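Local coordinates for putative cytoplasmic protein (Salmonella typhimurium LT2, PDB 2Q02) that is of unknown function but folds as a xylose isomerase-like TIM barrel that binds zinc and may have isomerase activity, at residues Met2-Thr7 and Arg232-Gly237; Tyr74-Leu79 and Lys123-Leu128; Ser146-Arg149 and Trp153-Gln156; Gln228-Leu233 and Gly240-Glu245. All coordinates share one frame; numbering follows the deposited sequence.

Interaction 1: Met2-Thr7 and Arg232-Gly237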
loop_
_atom_site.group_PDB
_atom_site.type_symbol
_atom_site.label_atom_id
_atom_site.label_comp_id
_atom_site.label_asym_id
_atom_site.label_seq_id
_atom_site.Cartn_x
_atom_site.Cartn_y
_atom_site.Cartn_z
HETATM N N MSE A 2 -16.362 -9.810 13.102
HETATM C CA MSE A 2 -16.253 -8.501 12.457
HETATM C C MSE A 2 -17.057 -8.457 11.164
HETATM O O MSE A 2 -17.021 -9.395 10.348
HETATM C CB MSE A 2 -14.801 -8.137 12.158
HETATM C CG MSE A 2 -13.948 -7.869 13.410
HETATM SE SE MSE A 2 -12.212 -7.090 12.933
HETATM C CE MSE A 2 -11.344 -8.552 12.187
ATOM N N ASN A 3 -17.760 -7.341 10.981
ATOM C CA ASN A 3 -18.568 -7.124 9.799
ATOM C C ASN A 3 -17.865 -6.062 8.965
ATOM O O ASN A 3 -18.041 -4.858 9.179
ATOM C CB ASN A 3 -20.016 -6.728 10.168
ATOM C CG ASN A 3 -20.926 -6.625 8.929
ATOM O OD1 ASN A 3 -21.276 -7.645 8.297
ATOM N ND2 ASN A 3 -21.284 -5.386 8.559
ATOM N N ILE A 4 -17.032 -6.538 8.043
ATOM C CA ILE A 4 -16.357 -5.698 7.078
ATOM C C ILE A 4 -16.977 -5.965 5.711
ATOM O O ILE A 4 -16.947 -7.093 5.206
ATOM C CB ILE A 4 -14.833 -5.991 7.075
ATOM C CG1 ILE A 4 -14.229 -5.689 8.457
ATOM C CG2 ILE A 4 -14.123 -5.156 6.007
ATOM C CD1 ILE A 4 -12.832 -6.323 8.706
ATOM N N GLU A 5 -17.534 -4.921 5.108
ATOM C CA GLU A 5 -18.164 -5.040 3.798
ATOM C C GLU A 5 -17.140 -5.517 2.739
ATOM O O GLU A 5 -16.018 -4.975 2.641
ATOM C CB GLU A 5 -18.778 -3.690 3.413
ATOM C CG GLU A 5 -19.946 -3.787 2.430
ATOM C CD GLU A 5 -20.669 -2.439 2.235
ATOM O OE1 GLU A 5 -20.383 -1.478 2.997
ATOM O OE2 GLU A 5 -21.524 -2.343 1.315
ATOM N N LYS A 6 -17.509 -6.549 1.976
ATOM C CA LYS A 6 -16.585 -7.174 0.994
ATOM C C LYS A 6 -16.027 -6.131 -0.005
ATOM O O LYS A 6 -14.857 -6.187 -0.412
ATOM C CB LYS A 6 -17.266 -8.337 0.249
ATOM N N THR A 7 -16.901 -5.195 -0.383
ATOM C CA THR A 7 -16.591 -3.979 -1.165
ATOM C C THR A 7 -15.293 -3.266 -0.765
ATOM O O THR A 7 -14.611 -2.684 -1.621
ATOM C CB THR A 7 -17.791 -2.946 -0.928
ATOM O OG1 THR A 7 -18.924 -3.361 -1.686
ATOM C CG2 THR A 7 -17.471 -1.450 -1.264
ATOM N N ARG A 232 -8.673 -3.411 15.865
ATOM C CA ARG A 232 -8.494 -2.134 16.518
ATOM C C ARG A 232 -8.971 -0.980 15.629
ATOM O O ARG A 232 -9.698 -0.080 16.094
ATOM C CB ARG A 232 -7.033 -1.942 16.887
ATOM C CG ARG A 232 -6.777 -0.606 17.542
ATOM C CD ARG A 232 -5.413 -0.563 18.181
ATOM N NE ARG A 232 -4.304 -0.819 17.238
ATOM C CZ ARG A 232 -3.048 -1.025 17.636
ATOM N NH1 ARG A 232 -2.764 -1.002 18.945
ATOM N NH2 ARG A 232 -2.082 -1.259 16.749
ATOM N N LEU A 233 -8.548 -1.011 14.363
ATOM C CA LEU A 233 -8.943 -0.004 13.383
ATOM C C LEU A 233 -10.453 0.068 13.283
ATOM O O LEU A 233 -11.036 1.164 13.283
ATOM C CB LEU A 233 -8.325 -0.296 12.011
ATOM C CG LEU A 233 -6.812 -0.032 11.905
ATOM C CD1 LEU A 233 -6.202 -0.546 10.600
ATOM C CD2 LEU A 233 -6.527 1.437 12.059
ATOM N N GLU A 234 -11.084 -1.104 13.224
ATOM C CA GLU A 234 -12.541 -1.180 13.200
ATOM C C GLU A 234 -13.181 -0.574 14.451
ATOM O O GLU A 234 -14.187 0.145 14.358
ATOM C CB GLU A 234 -13.019 -2.627 13.031
ATOM C CG GLU A 234 -12.837 -3.206 11.632
ATOM C CD GLU A 234 -13.321 -2.276 10.531
ATOM O OE1 GLU A 234 -14.555 -2.145 10.336
ATOM O OE2 GLU A 234 -12.447 -1.693 9.857
ATOM N N ASN A 235 -12.596 -0.871 15.610
ATOM C CA ASN A 235 -13.115 -0.368 16.873
ATOM C C ASN A 235 -12.906 1.140 17.011
ATOM O O ASN A 235 -13.762 1.831 17.577
ATOM C CB ASN A 235 -12.513 -1.136 18.047
ATOM C CG ASN A 235 -13.052 -2.562 18.139
ATOM O OD1 ASN A 235 -14.254 -2.798 18.013
ATOM N ND2 ASN A 235 -12.163 -3.513 18.348
HETATM N N MSE A 236 -11.801 1.649 16.451
HETATM C CA MSE A 236 -11.509 3.089 16.461
HETATM C C MSE A 236 -12.176 3.856 15.304
HETATM O O MSE A 236 -11.992 5.072 15.174
HETATM C CB MSE A 236 -10.013 3.321 16.433
HETATM C CG MSE A 236 -9.227 2.817 17.647
HETATM SE SE MSE A 236 -7.282 2.969 17.204
HETATM C CE MSE A 236 -7.176 4.894 16.907
ATOM N N GLY A 237 -12.939 3.141 14.475
ATOM C CA GLY A 237 -13.863 3.753 13.518
ATOM C C GLY A 237 -13.411 3.782 12.068
ATOM O O GLY A 237 -13.995 4.491 11.268
#

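Interaction 2: Tyr74-Leu79 and Lys123-Leu128. With ZN (zinc ion), chain F.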
loop_
_atom_site.group_PDB
_atom_site.type_symbol
_atom_site.label_atom_id
_atom_site.label_comp_id
_atom_site.label_asym_id
_atom_site.label_seq_id
_atom_site.Cartn_x
_atom_site.Cartn_y
_atom_site.Cartn_z
ATOM N N TYR A 74 9.704 6.348 -4.839
ATOM C CA TYR A 74 10.788 6.181 -3.856
ATOM C C TYR A 74 12.072 6.879 -4.336
ATOM O O TYR A 74 12.399 6.793 -5.516
ATOM C CB TYR A 74 11.051 4.683 -3.560
ATOM C CG TYR A 74 12.274 4.443 -2.661
ATOM C CD1 TYR A 74 12.147 4.458 -1.274
ATOM C CD2 TYR A 74 13.548 4.237 -3.199
ATOM C CE1 TYR A 74 13.234 4.281 -0.443
ATOM C CE2 TYR A 74 14.647 4.071 -2.373
ATOM C CZ TYR A 74 14.473 4.101 -0.985
ATOM O OH TYR A 74 15.518 3.943 -0.110
ATOM N N PRO A 75 12.782 7.613 -3.442
ATOM C CA PRO A 75 12.419 8.103 -2.100
ATOM C C PRO A 75 11.790 9.498 -2.149
ATOM O O PRO A 75 12.440 10.457 -2.554
ATOM C CB PRO A 75 13.767 8.112 -1.361
ATOM C CG PRO A 75 14.793 8.367 -2.441
ATOM C CD PRO A 75 14.170 7.992 -3.777
ATOM N N PHE A 76 10.539 9.614 -1.715
ATOM C CA PHE A 76 9.795 10.900 -1.829
ATOM C C PHE A 76 10.469 11.997 -1.029
ATOM O O PHE A 76 10.344 13.194 -1.286
ATOM C CB PHE A 76 8.320 10.741 -1.391
ATOM C CG PHE A 76 8.077 10.915 0.091
ATOM C CD1 PHE A 76 7.802 12.166 0.620
ATOM C CD2 PHE A 76 8.054 9.811 0.944
ATOM C CE1 PHE A 76 7.540 12.321 1.989
ATOM C CE2 PHE A 76 7.786 9.950 2.309
ATOM C CZ PHE A 76 7.537 11.216 2.827
ATOM N N ASN A 77 11.194 11.492 -0.069
ATOM C CA ASN A 77 11.825 12.173 1.016
ATOM C C ASN A 77 13.114 12.921 0.620
ATOM O O ASN A 77 13.585 13.779 1.340
ATOM C CB ASN A 77 12.199 11.005 1.980
ATOM C CG ASN A 77 11.875 11.298 3.366
ATOM O OD1 ASN A 77 11.405 12.392 3.687
ATOM N ND2 ASN A 77 12.127 10.349 4.227
ATOM N N GLN A 78 13.704 12.508 -0.502
ATOM C CA GLN A 78 14.997 12.996 -0.999
ATOM C C GLN A 78 14.765 13.484 -2.423
ATOM O O GLN A 78 15.193 12.867 -3.410
ATOM C CB GLN A 78 16.017 11.861 -0.964
ATOM C CG GLN A 78 17.390 12.198 -1.542
ATOM C CD GLN A 78 18.488 11.391 -0.885
ATOM O OE1 GLN A 78 19.053 10.472 -1.505
ATOM N NE2 GLN A 78 18.777 11.704 0.408
ATOM N N LEU A 79 14.065 14.606 -2.506
ATOM C CA LEU A 79 13.397 15.031 -3.729
ATOM C C LEU A 79 14.333 15.822 -4.673
ATOM O O LEU A 79 14.186 17.040 -4.855
ATOM C CB LEU A 79 12.143 15.842 -3.340
ATOM C CG LEU A 79 10.947 15.991 -4.283
ATOM C CD1 LEU A 79 10.364 14.635 -4.658
ATOM C CD2 LEU A 79 9.876 16.878 -3.627
ATOM N N LYS A 123 5.148 19.375 1.045
ATOM C CA LYS A 123 4.584 20.621 0.480
ATOM C C LYS A 123 4.707 20.652 -1.033
ATOM O O LYS A 123 3.730 20.907 -1.734
ATOM C CB LYS A 123 5.260 21.885 1.057
ATOM C CG LYS A 123 4.836 22.259 2.494
ATOM C CD LYS A 123 5.619 23.486 3.009
ATOM C CE LYS A 123 5.092 24.009 4.371
ATOM N NZ LYS A 123 6.115 24.763 5.192
ATOM N N ARG A 124 5.925 20.424 -1.524
ATOM C CA ARG A 124 6.213 20.439 -2.961
ATOM C C ARG A 124 5.425 19.370 -3.721
ATOM O O ARG A 124 4.886 19.617 -4.804
ATOM C CB ARG A 124 7.712 20.219 -3.214
ATOM C CG ARG A 124 8.044 20.193 -4.718
ATOM C CD ARG A 124 9.531 20.315 -5.024
ATOM N NE ARG A 124 9.736 20.519 -6.459
ATOM C CZ ARG A 124 10.886 20.319 -7.110
ATOM N NH1 ARG A 124 11.971 19.866 -6.472
ATOM N NH2 ARG A 124 10.943 20.544 -8.425
ATOM N N LEU A 125 5.393 18.167 -3.166
ATOM C CA LEU A 125 4.653 17.079 -3.776
ATOM C C LEU A 125 3.155 17.302 -3.705
ATOM O O LEU A 125 2.448 16.852 -4.581
ATOM C CB LEU A 125 5.001 15.721 -3.136
ATOM C CG LEU A 125 6.394 15.155 -3.456
ATOM C CD1 LEU A 125 6.785 14.077 -2.466
ATOM C CD2 LEU A 125 6.475 14.620 -4.867
ATOM N N SER A 126 2.659 17.976 -2.676
ATOM C CA SER A 126 1.219 18.246 -2.584
ATOM C C SER A 126 0.777 19.171 -3.724
ATOM O O SER A 126 -0.199 18.899 -4.438
ATOM C CB SER A 126 0.839 18.801 -1.215
ATOM O OG SER A 126 0.966 17.758 -0.256
ATOM N N ASP A 127 1.543 20.240 -3.914
ATOM C CA ASP A 127 1.342 21.156 -5.043
ATOM C C ASP A 127 1.417 20.434 -6.395
ATOM O O ASP A 127 0.576 20.644 -7.268
ATOM C CB ASP A 127 2.389 22.263 -5.009
ATOM C CG ASP A 127 2.192 23.186 -3.856
ATOM O OD1 ASP A 127 1.149 23.019 -3.194
ATOM O OD2 ASP A 127 3.070 24.064 -3.611
ATOM N N LEU A 128 2.429 19.592 -6.563
ATOM C CA LEU A 128 2.619 18.861 -7.814
ATOM C C LEU A 128 1.489 17.859 -8.120
ATOM O O LEU A 128 1.017 17.759 -9.255
ATOM C CB LEU A 128 3.961 18.111 -7.776
ATOM C CG LEU A 128 4.324 17.346 -9.057
ATOM C CD1 LEU A 128 4.566 18.317 -10.218
ATOM C CD2 LEU A 128 5.507 16.438 -8.856
HETATM ZN ZN ZN F . 3.127 25.050 -1.792
#

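Interaction 3: Ser146-Arg149 and Trp153-Gln156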
loop_
_atom_site.group_PDB
_atom_site.type_symbol
_atom_site.label_atom_id
_atom_site.label_comp_id
_atom_site.label_asym_id
_atom_site.label_seq_id
_atom_site.Cartn_x
_atom_site.Cartn_y
_atom_site.Cartn_z
ATOM N N SER A 146 14.958 3.014 7.986
ATOM C CA SER A 146 13.964 3.910 7.396
ATOM C C SER A 146 14.040 5.295 8.004
ATOM O O SER A 146 14.186 5.449 9.214
ATOM C CB SER A 146 12.556 3.362 7.588
ATOM O OG SER A 146 11.584 4.347 7.319
ATOM N N SER A 147 13.941 6.306 7.140
ATOM C CA SER A 147 13.957 7.695 7.579
ATOM C C SER A 147 12.615 8.153 8.147
ATOM O O SER A 147 12.525 9.239 8.689
ATOM C CB SER A 147 14.354 8.624 6.422
ATOM O OG SER A 147 13.343 8.669 5.431
ATOM N N LEU A 148 11.574 7.343 7.997
ATOM C CA LEU A 148 10.231 7.702 8.449
ATOM C C LEU A 148 9.454 6.411 8.780
ATOM O O LEU A 148 8.935 5.739 7.891
ATOM C CB LEU A 148 9.513 8.545 7.367
ATOM C CG LEU A 148 8.054 8.967 7.623
ATOM C CD1 LEU A 148 7.910 9.848 8.883
ATOM C CD2 LEU A 148 7.440 9.688 6.426
ATOM N N ARG A 149 9.409 6.073 10.063
ATOM C CA ARG A 149 8.900 4.792 10.545
ATOM C C ARG A 149 7.555 4.860 11.267
ATOM O O ARG A 149 6.807 3.876 11.302
ATOM C CB ARG A 149 9.921 4.222 11.522
ATOM C CG ARG A 149 11.320 4.254 10.984
ATOM C CD ARG A 149 12.280 3.762 12.024
ATOM N NE ARG A 149 11.992 2.389 12.412
ATOM C CZ ARG A 149 12.262 1.863 13.596
ATOM N NH1 ARG A 149 12.822 2.595 14.549
ATOM N NH2 ARG A 149 11.965 0.586 13.824
ATOM N N TRP A 153 3.946 10.187 13.591
ATOM C CA TRP A 153 4.869 11.266 13.244
ATOM C C TRP A 153 4.652 11.694 11.786
ATOM O O TRP A 153 4.696 12.882 11.481
ATOM C CB TRP A 153 6.307 10.799 13.498
ATOM C CG TRP A 153 7.395 11.759 13.203
ATOM C CD1 TRP A 153 8.379 11.604 12.274
ATOM C CD2 TRP A 153 7.650 13.019 13.854
ATOM N NE1 TRP A 153 9.227 12.691 12.295
ATOM C CE2 TRP A 153 8.809 13.569 13.260
ATOM C CE3 TRP A 153 7.016 13.730 14.886
ATOM C CZ2 TRP A 153 9.353 14.803 13.658
ATOM C CZ3 TRP A 153 7.569 14.978 15.292
ATOM C CH2 TRP A 153 8.723 15.492 14.673
ATOM N N ALA A 154 4.399 10.724 10.902
ATOM C CA ALA A 154 4.062 11.021 9.514
ATOM C C ALA A 154 2.801 11.899 9.411
ATOM O O ALA A 154 2.753 12.821 8.604
ATOM C CB ALA A 154 3.879 9.730 8.720
ATOM N N GLN A 155 1.785 11.590 10.215
ATOM C CA GLN A 155 0.561 12.388 10.236
ATOM C C GLN A 155 0.844 13.822 10.719
ATOM O O GLN A 155 0.269 14.786 10.226
ATOM C CB GLN A 155 -0.517 11.733 11.118
ATOM C CG GLN A 155 -1.100 10.477 10.536
ATOM C CD GLN A 155 -2.230 9.872 11.380
ATOM O OE1 GLN A 155 -2.264 9.997 12.618
ATOM N NE2 GLN A 155 -3.172 9.216 10.699
ATOM N N GLN A 156 1.762 13.948 11.666
ATOM C CA GLN A 156 2.132 15.258 12.192
ATOM C C GLN A 156 2.808 16.122 11.130
ATOM O O GLN A 156 2.511 17.317 11.001
ATOM C CB GLN A 156 3.056 15.106 13.396
ATOM C CG GLN A 156 3.133 16.353 14.229
ATOM C CD GLN A 156 4.249 16.302 15.243
ATOM O OE1 GLN A 156 4.206 15.523 16.212
ATOM N NE2 GLN A 156 5.264 17.131 15.026
#

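Interaction 4: Gln228-Leu233 and Gly240-Glu245. With ZN (zinc ion), chain E.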
loop_
_atom_site.group_PDB
_atom_site.type_symbol
_atom_site.label_atom_id
_atom_site.label_comp_id
_atom_site.label_asym_id
_atom_site.label_seq_id
_atom_site.Cartn_x
_atom_site.Cartn_y
_atom_site.Cartn_z
ATOM N N GLN A 228 -5.835 -8.572 14.987
ATOM C CA GLN A 228 -5.932 -7.617 16.088
ATOM C C GLN A 228 -5.658 -6.185 15.654
ATOM O O GLN A 228 -6.285 -5.258 16.166
ATOM C CB GLN A 228 -4.999 -8.001 17.236
ATOM C CG GLN A 228 -5.407 -9.278 17.971
ATOM C CD GLN A 228 -4.632 -10.523 17.537
ATOM O OE1 GLN A 228 -4.149 -10.633 16.405
ATOM N NE2 GLN A 228 -4.515 -11.472 18.458
ATOM N N GLN A 229 -4.747 -5.993 14.711
ATOM C CA GLN A 229 -4.509 -4.644 14.171
ATOM C C GLN A 229 -5.743 -4.147 13.427
ATOM O O GLN A 229 -6.076 -2.980 13.515
ATOM C CB GLN A 229 -3.304 -4.592 13.233
ATOM C CG GLN A 229 -1.948 -4.605 13.911
ATOM C CD GLN A 229 -0.838 -4.242 12.919
ATOM O OE1 GLN A 229 -0.879 -3.167 12.302
ATOM N NE2 GLN A 229 0.138 -5.139 12.742
ATOM N N VAL A 230 -6.405 -5.042 12.695
ATOM C CA VAL A 230 -7.593 -4.706 11.918
ATOM C C VAL A 230 -8.770 -4.468 12.835
ATOM O O VAL A 230 -9.569 -3.574 12.571
ATOM C CB VAL A 230 -7.989 -5.830 10.919
ATOM C CG1 VAL A 230 -9.421 -5.614 10.383
ATOM C CG2 VAL A 230 -7.005 -5.911 9.762
ATOM N N GLN A 231 -8.883 -5.297 13.881
ATOM C CA GLN A 231 -9.967 -5.197 14.865
ATOM C C GLN A 231 -9.891 -3.866 15.605
ATOM O O GLN A 231 -10.917 -3.243 15.912
ATOM C CB GLN A 231 -9.939 -6.377 15.847
ATOM C CG GLN A 231 -11.208 -6.513 16.698
ATOM N N ARG A 232 -8.673 -3.411 15.865
ATOM C CA ARG A 232 -8.494 -2.134 16.518
ATOM C C ARG A 232 -8.971 -0.980 15.629
ATOM O O ARG A 232 -9.698 -0.080 16.094
ATOM C CB ARG A 232 -7.033 -1.942 16.887
ATOM C CG ARG A 232 -6.777 -0.606 17.542
ATOM C CD ARG A 232 -5.413 -0.563 18.181
ATOM N NE ARG A 232 -4.304 -0.819 17.238
ATOM C CZ ARG A 232 -3.048 -1.025 17.636
ATOM N NH1 ARG A 232 -2.764 -1.002 18.945
ATOM N NH2 ARG A 232 -2.082 -1.259 16.749
ATOM N N LEU A 233 -8.548 -1.011 14.363
ATOM C CA LEU A 233 -8.943 -0.004 13.383
ATOM C C LEU A 233 -10.453 0.068 13.283
ATOM O O LEU A 233 -11.036 1.164 13.283
ATOM C CB LEU A 233 -8.325 -0.296 12.011
ATOM C CG LEU A 233 -6.812 -0.032 11.905
ATOM C CD1 LEU A 233 -6.202 -0.546 10.600
ATOM C CD2 LEU A 233 -6.527 1.437 12.059
ATOM N N GLY A 240 -12.252 2.600 5.906
ATOM C CA GLY A 240 -11.511 2.703 4.654
ATOM C C GLY A 240 -11.170 1.356 4.066
ATOM O O GLY A 240 -11.699 0.352 4.475
ATOM N N ILE A 241 -10.264 1.341 3.108
ATOM C CA ILE A 241 -9.984 0.149 2.316
ATOM C C ILE A 241 -8.862 -0.704 2.943
ATOM O O ILE A 241 -7.847 -0.182 3.449
ATOM C CB ILE A 241 -9.602 0.546 0.859
ATOM C CG1 ILE A 241 -10.793 1.254 0.178
ATOM C CG2 ILE A 241 -9.158 -0.672 0.058
ATOM C CD1 ILE A 241 -10.469 1.933 -1.149
ATOM N N TYR A 242 -9.073 -2.017 2.923
ATOM C CA TYR A 242 -8.048 -2.981 3.244
ATOM C C TYR A 242 -7.603 -3.619 1.929
ATOM O O TYR A 242 -8.410 -4.194 1.186
ATOM C CB TYR A 242 -8.606 -4.046 4.190
ATOM C CG TYR A 242 -8.956 -3.539 5.582
ATOM C CD1 TYR A 242 -7.950 -3.246 6.504
ATOM C CD2 TYR A 242 -10.295 -3.377 5.985
ATOM C CE1 TYR A 242 -8.246 -2.792 7.766
ATOM C CE2 TYR A 242 -10.611 -2.923 7.272
ATOM C CZ TYR A 242 -9.567 -2.628 8.147
ATOM O OH TYR A 242 -9.821 -2.186 9.418
ATOM N N ALA A 243 -6.307 -3.510 1.659
ATOM C CA ALA A 243 -5.683 -4.021 0.439
ATOM C C ALA A 243 -4.655 -5.039 0.833
ATOM O O ALA A 243 -3.842 -4.765 1.702
ATOM C CB ALA A 243 -5.003 -2.892 -0.340
ATOM N N PHE A 244 -4.689 -6.198 0.172
ATOM C CA PHE A 244 -3.770 -7.295 0.430
ATOM C C PHE A 244 -2.508 -7.102 -0.411
ATOM O O PHE A 244 -2.603 -6.964 -1.634
ATOM C CB PHE A 244 -4.444 -8.645 0.125
ATOM C CG PHE A 244 -5.501 -9.027 1.131
ATOM C CD1 PHE A 244 -5.143 -9.446 2.406
ATOM C CD2 PHE A 244 -6.855 -8.947 0.812
ATOM C CE1 PHE A 244 -6.118 -9.784 3.349
ATOM C CE2 PHE A 244 -7.846 -9.309 1.746
ATOM C CZ PHE A 244 -7.476 -9.717 3.016
ATOM N N GLU A 245 -1.344 -7.058 0.258
ATOM C CA GLU A 245 -0.054 -6.744 -0.387
ATOM C C GLU A 245 1.076 -7.695 0.083
ATOM O O GLU A 245 1.969 -7.307 0.824
ATOM C CB GLU A 245 0.333 -5.259 -0.175
ATOM C CG GLU A 245 1.596 -4.815 -0.956
ATOM C CD GLU A 245 2.200 -3.495 -0.469
ATOM O OE1 GLU A 245 2.262 -3.261 0.755
ATOM O OE2 GLU A 245 2.649 -2.685 -1.306
HETATM ZN ZN ZN E . 2.559 -1.423 1.804
#

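Interaction 1: Met2-Thr7 and Arg232-Gly237
Met2 lays the end of its side chain over the aliphatic part of Glu234. Met2 is modelled as selenomethionine, and its SE lies 4.1 Å from Glu234 CG. The contact lies on the outside of the TIM barrel, at the N-terminal end of its strands. It joins the N-terminal loop before strand 9-12 to the last turn of helix 226-235, one of the outer helices. The Met2 chain runs out straight to SE and then bends there (chi3 -72°), which turns CE along the helix surface. Tyr227, Val230 and Gln231 of the same helix complete the seat for this side chain.

Ile4 comes in next to Met2. Its CG1 branch is 4.0 Å from Glu234 OE1 and 4.1 Å from Glu234 CD. This is van der Waals packing of a methylene against a carboxylate. The Glu234 chain folds at chi2 (-47°), which brings the carboxylate close to Ile4. Both cross-segment contacts are loose, and together they bury a modest 118 Å².

The acid group is well paired on its polar side. OE2 takes a hydrogen bond with Tyr242 OH and a salt bridge from Arg8 NH2, while OE1 pairs with Arg239 NH1. Two arginines close by would favour the charged form of the carboxylate. Glu234 thus faces the loop with its methylene groups and ties the helix end to the barrel with its oxygens.

A Schellman motif ends the helix just beyond. Gly237 has a positive phi of 103°, and its N makes a weak bond of 3.2 Å back to Glu234 O.

Interaction 2: Tyr74-Leu79 and Lys123-Leu128
Arg124 NH2 forms a salt bridge with Glu81 OE1, while the shaft of the same arginine lies against Leu79. The chain is extended from CG to NE, so CB, CG and CD all run past one methyl. The nearest approach is Leu79 CD2 to Arg124 CD, at 3.7 Å. The contact joins the loop after strand 66-73 of the TIM barrel to outer helix 115-130.

Leu79 also meets Leu125, tip to tip. Its CD1 is 3.9 Å from Leu125 CD2, and its CD2 is 3.9 Å from Leu125 CG. Leu125 then turns its other methyl to Phe76. Leu125 CD1 sits 3.8 Å from Phe76 CD1, at the ring edge and near the ring plane. With CG between the backbone N and the carbonyl carbon (chi1 87°), both CB and CD1 of Phe76 face this same Leu125 methyl. Leu104 of strand 101-104 touches both Phe76 and Leu125, tying this patch to the barrel wall.

Elsewhere on helix 115-130, Asp127 OD2 binds a zinc ion at 2.1 Å. This ion is distinct from the one at the four-residue metal site. The contact itself should rest on apolar packing: Arg124 spends only its aliphatic shaft on Leu79, and its charge is met outside by Glu81.

Interaction 3: Ser146-Arg149 and Trp153-Gln156
Leu148 and Trp153 meet through apolar side chains, and Ala154 joins them. The contact lies in the TIM barrel, where the loop after strand 135-138 runs into helix 151-161. A single methyl does the touching. Leu148 CD1 is 3.8 Å from Trp153 CD1, approaching the indole obliquely, and 4.0 Å from Ala154 CB. The methyl therefore reaches two successive residues in the first turn of the helix. Leu148 has CG anti to the backbone N (chi1 177°), and this carries CD1 out to the helix. The backbones are nearest at Leu148 and Ala154, with CA atoms 7.1 Å apart. Behind it, Val167 of strand 166-170 touches Ala154, and Pro106 packs on Leu148 from another loop. The patch thus links the loop to the barrel wall. The side chain of Leu148 is about 8 Å from that of the zinc ligand Glu139.

Hydrogen bonds shape the loop, not the contact across the two segments. Leu148 shares a backbone hydrogen bond with Leu141, and Arg149 NH2 reaches Gly142 O. At the helix start, Trp153 N bonds to Ser150 OG. Ser146 OG has two partners, Leu141 O and a backbone N further along. The second bond makes an ST turn, which sets the path of the chain into Leu148: Leu148 N gives its hydrogen to Ser146 OG over 3.1 Å, at an N-H...O angle of 157°.

Interaction 4: Gln228-Leu233 and Gly240-Glu245
Tyr242 reaches outward from the last barrel strand and meets Val230 and Leu233 on helix 226-235. These elements belong to the closing beta-alpha-beta crossover of the TIM barrel, in which helix 226-235 links strand 193-198 to the adjacent parallel strand 242-244.

In the first shell, Val230 CG1 lies 3.7 Å from Tyr242 CZ and comes at the ring obliquely. Val230 CG2 adds a contact of 3.9 Å to Tyr242 CE1. Leu233 slides past the tyrosine in the opposite direction. Its CB is 3.5 Å from Tyr242 OH, and its CD1 is near the ring plane, 4.2 Å from Tyr242 CE1. Methyls of Val230 and Leu233, about one helical turn apart, and the Leu233 CB methylene lie against the ring and its hydroxyl, which should limit its rotation. Its buried hydroxyl is satisfied by Glu234, one residue beyond Leu233.

The second shell is the barrel wall. Val196 touches both Leu233 and Tyr242, and Leu198 touches Val230. Backbone bonds from Tyr242 to Arg8 and Cys10 join the last strand to the first and close the barrel. Side chains alternate along the strand: Phe244 also faces outward, onto helix 256-271.

Just past the strand, Glu245 belongs to the zinc site with Glu139, Asp170 and His197. Arg39 pairs with Glu245 OE2, Arg215 hydrogen-bonds OE1, and Glu245 OE1 binds the zinc at 2.1 Å.

How the interactions relate
Interactions 1 and 4 share helix 226-235, with centres 8 Å apart. They meet directly: Ile4 CD1 packs on Val230 CG1 at 3.9 Å. Interactions 2 and 3 lie further round the TIM barrel, 14 Å apart between centres, and touch where Phe76 CZ packs on Leu148 CD2. Interaction 2 sits across the chain's centre from interactions 1 and 4. Along the chain, interactions 2, 3 and 4 follow in series. Interaction 1 spans the first two, bringing the N-terminal loop back to helix 226-235. All four join loops or strands to surrounding helices, and interaction 4 leads on to the zinc site.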